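PDB 1YD7: 2-keto acid:ferredoxin oxidoreductase subunit alpha from Pyrococcus furiosus, which probably catalyses, as one subunit of a heterotetramer, the ferredoxin-dependent oxidative decarboxylation of 2-oxoglutarate to succinyl-CoA. Local coordinates for residues A[31-36]-A[169-174]. Numbering follows the deposited sequence.
Sequences RAAILA and RAFNLS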
ATOM      1  N   ARG A  31       0.328   1.151  -8.124  1.00 30.78           N
ATOM      2  CA  ARG A  31       0.783   2.356  -8.795  1.00 28.34           C
ATOM      3  C   ARG A  31       0.791   3.578  -7.878  1.00 27.35           C
ATOM      4  O   ARG A  31       1.715   4.393  -7.937  1.00 24.80           O
ATOM      5  CB  ARG A  31      -0.081   2.656 -10.012  1.00 28.87           C
ATOM      6  CG  ARG A  31       0.093   1.661 -11.105  1.00 31.47           C
ATOM      7  CD  ARG A  31      -0.528   2.149 -12.438  1.00 30.26           C
ATOM      8  NE  ARG A  31      -0.589   1.049 -13.413  1.00 32.05           N
ATOM      9  CZ  ARG A  31      -0.813   1.195 -14.723  1.00 31.59           C
ATOM     10  NH1 ARG A  31      -0.934   2.394 -15.283  1.00 28.70           N
ATOM     11  NH2 ARG A  31      -0.873   0.121 -15.492  1.00 32.76           N
ATOM     12  N   ALA A  32      -0.266   3.719  -7.086  1.00 25.08           N
ATOM     13  CA  ALA A  32      -0.376   4.804  -6.110  1.00 26.39           C
ATOM     14  C   ALA A  32       0.736   4.736  -5.050  1.00 26.23           C
ATOM     15  O   ALA A  32       1.359   5.745  -4.732  1.00 24.18           O
ATOM     16  CB  ALA A  32      -1.736   4.761  -5.431  1.00 24.28           C
ATOM     17  N   ALA A  33       0.950   3.542  -4.507  1.00 27.05           N
ATOM     18  CA  ALA A  33       1.960   3.324  -3.482  1.00 26.78           C
ATOM     19  C   ALA A  33       3.324   3.761  -3.999  1.00 29.07           C
ATOM     20  O   ALA A  33       3.989   4.568  -3.378  1.00 30.80           O
ATOM     21  CB  ALA A  33       1.959   1.880  -3.044  1.00 26.25           C
ATOM     22  N   ILE A  34       3.674   3.306  -5.198  1.00 30.64           N
ATOM     23  CA  ILE A  34       4.922   3.670  -5.844  1.00 26.63           C
ATOM     24  C   ILE A  34       5.035   5.139  -6.192  1.00 30.03           C
ATOM     25  O   ILE A  34       6.097   5.753  -5.998  1.00 31.82           O
ATOM     26  CB  ILE A  34       5.149   2.783  -7.075  1.00 29.45           C
ATOM     27  CG1 ILE A  34       5.488   1.371  -6.585  1.00 32.47           C
ATOM     28  CG2 ILE A  34       6.228   3.340  -7.945  1.00 29.00           C
ATOM     29  CD1 ILE A  34       5.709   0.375  -7.637  1.00 35.35           C
ATOM     30  N   LEU A  35       3.971   5.723  -6.724  1.00 30.15           N
ATOM     31  CA  LEU A  35       3.989   7.156  -7.011  1.00 31.28           C
ATOM     32  C   LEU A  35       4.116   7.959  -5.715  1.00 29.42           C
ATOM     33  O   LEU A  35       4.682   9.046  -5.725  1.00 27.59           O
ATOM     34  CB  LEU A  35       2.739   7.609  -7.809  1.00 31.26           C
ATOM     35  CG  LEU A  35       2.760   7.289  -9.319  1.00 31.75           C
ATOM     36  CD1 LEU A  35       1.332   7.229  -9.863  1.00 32.23           C
ATOM     37  CD2 LEU A  35       3.599   8.309 -10.109  1.00 33.40           C
ATOM     38  N   ALA A  36       3.566   7.431  -4.624  1.00 30.36           N
ATOM     39  CA  ALA A  36       3.637   8.096  -3.320  1.00 30.78           C
ATOM     40  C   ALA A  36       5.020   7.987  -2.646  1.00 30.82           C
ATOM     41  O   ALA A  36       5.267   8.673  -1.663  1.00 30.62           O
ATOM     42  CB  ALA A  36       2.581   7.545  -2.386  1.00 30.15           C
ATOM     43  N   ARG A 169      -3.582   8.983  -0.221  1.00 30.41           N
ATOM     44  CA  ARG A 169      -3.974   9.630   1.000  1.00 31.36           C
ATOM     45  C   ARG A 169      -3.458   8.859   2.214  1.00 28.77           C
ATOM     46  O   ARG A 169      -3.072   9.483   3.198  1.00 28.18           O
ATOM     47  CB  ARG A 169      -5.488   9.854   1.042  1.00 35.16           C
ATOM     48  CG  ARG A 169      -6.003  10.514   2.323  1.00 39.27           C
ATOM     49  CD  ARG A 169      -7.216  11.442   2.083  1.00 44.31           C
ATOM     50  NE  ARG A 169      -8.308  10.821   1.325  1.00 48.24           N
ATOM     51  CZ  ARG A 169      -8.717  11.193   0.101  1.00 50.75           C
ATOM     52  NH1 ARG A 169      -9.725  10.542  -0.457  1.00 49.26           N
ATOM     53  NH2 ARG A 169      -8.138  12.184  -0.590  1.00 51.24           N
ATOM     54  N   ALA A 170      -3.422   7.521   2.150  1.00 26.96           N
ATOM     55  CA  ALA A 170      -2.972   6.725   3.280  1.00 24.62           C
ATOM     56  C   ALA A 170      -1.481   6.946   3.574  1.00 25.63           C
ATOM     57  O   ALA A 170      -1.105   6.994   4.723  1.00 25.44           O
ATOM     58  CB  ALA A 170      -3.240   5.263   3.063  1.00 25.89           C
ATOM     59  N   PHE A 171      -0.650   7.047   2.536  1.00 25.27           N
ATOM     60  CA  PHE A 171       0.758   7.354   2.728  1.00 31.02           C
ATOM     61  C   PHE A 171       0.887   8.769   3.302  1.00 29.87           C
ATOM     62  O   PHE A 171       1.609   8.964   4.290  1.00 29.13           O
ATOM     63  CB  PHE A 171       1.580   7.184   1.441  1.00 28.82           C
ATOM     64  CG  PHE A 171       1.929   5.765   1.147  1.00 29.17           C
ATOM     65  CD1 PHE A 171       1.185   5.019   0.228  1.00 28.88           C
ATOM     66  CD2 PHE A 171       2.968   5.157   1.807  1.00 29.85           C
ATOM     67  CE1 PHE A 171       1.460   3.694  -0.000  1.00 29.96           C
ATOM     68  CE2 PHE A 171       3.277   3.833   1.562  1.00 32.95           C
ATOM     69  CZ  PHE A 171       2.516   3.090   0.645  1.00 30.71           C
ATOM     70  N   ASN A 172       0.167   9.732   2.724  1.00 27.47           N
ATOM     71  CA  ASN A 172       0.207  11.107   3.233  1.00 29.51           C
ATOM     72  C   ASN A 172      -0.197  11.206   4.682  1.00 29.59           C
ATOM     73  O   ASN A 172       0.463  11.913   5.418  1.00 30.06           O
ATOM     74  CB  ASN A 172      -0.608  12.085   2.397  1.00 30.42           C
ATOM     75  CG  ASN A 172       0.036  12.367   1.108  1.00 32.55           C
ATOM     76  OD1 ASN A 172       1.199  12.042   0.950  1.00 32.39           O
ATOM     77  ND2 ASN A 172      -0.705  12.954   0.148  1.00 31.03           N
ATOM     78  N   LEU A 173      -1.211  10.454   5.108  1.00 29.75           N
ATOM     79  CA  LEU A 173      -1.641  10.480   6.522  1.00 29.53           C
ATOM     80  C   LEU A 173      -0.631   9.815   7.449  1.00 28.85           C
ATOM     81  O   LEU A 173      -0.488  10.254   8.581  1.00 25.14           O
ATOM     82  CB  LEU A 173      -3.031   9.820   6.742  1.00 26.95           C
ATOM     83  CG  LEU A 173      -4.219  10.519   6.035  1.00 32.13           C
ATOM     84  CD1 LEU A 173      -5.467   9.609   6.002  1.00 32.92           C
ATOM     85  CD2 LEU A 173      -4.551  11.890   6.656  1.00 32.42           C
ATOM     86  N   SER A 174      -0.014   8.707   7.022  1.00 25.89           N
ATOM     87  CA  SER A 174       0.907   7.989   7.912  1.00 28.94           C
ATOM     88  C   SER A 174       2.161   8.864   8.115  1.00 25.01           C
ATOM     89  O   SER A 174       2.666   8.948   9.194  1.00 28.25           O
ATOM     90  CB  SER A 174       1.279   6.578   7.413  1.00 24.82           C
ATOM     91  OG  SER A 174       2.065   6.631   6.251  1.00 26.99           O
TER
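Phe-171 meets helix 25-36 at two alanines one turn apart, Ala-33 and Ala-36, a worked example of how small residues on one helix let the ring of another come close to its backbone. At Ala-33 the ring rests against the backbone and the methyl alike: CE1 of Phe-171 lies 3.5 Å from CA of Ala-33 and 3.6 Å from its CB, with CZ also close to that methyl. Nearer the root of the side chain, CB of Ala-36 rests 3.9 Å from CD1 of Phe-171 and almost as near to CG and CB. Both approaches are oblique to the ring, while the carbonyl O of Ala-33 stands 4.3 Å above the ring plane, displaced toward the rim. No hydrogen bond joins the two segments, and just 132 Å² is buried between them.

The first torsion accounts for this reach: chi1 of -80° sets CG opposite the carbonyl carbon and beside the backbone N, carrying the ring across the gap while the closest CA atoms, those of Ala-36 and Phe-171, remain 6.7 Å apart. A serine in place of Phe-171 would probably open a gap beside Ala-33 and Ala-36, leaving both methyls without their aromatic partner.

Further out, Cys-38, in the loop after the first helix, also touches the phenylalanine, and Ala-32 continues the interface by packing on Phe-164, Thr-167 and Ile-168 of helix 160-177. Asn-172 ties that helix to the segment that follows strand 193-198, its ND2 bonding to the backbone O of Glu-205 and its OD1 accepting from the backbone N of Ile-207. Within this alpha/beta domain of the thiamine diphosphate-binding superfamily, the contact joins helix 25-36, which leads into strand 40-43, to helix 160-177, whose Ala-170, Leu-173 and Ser-174 pack on Val-181 of strand 180-185 in the parallel sheet.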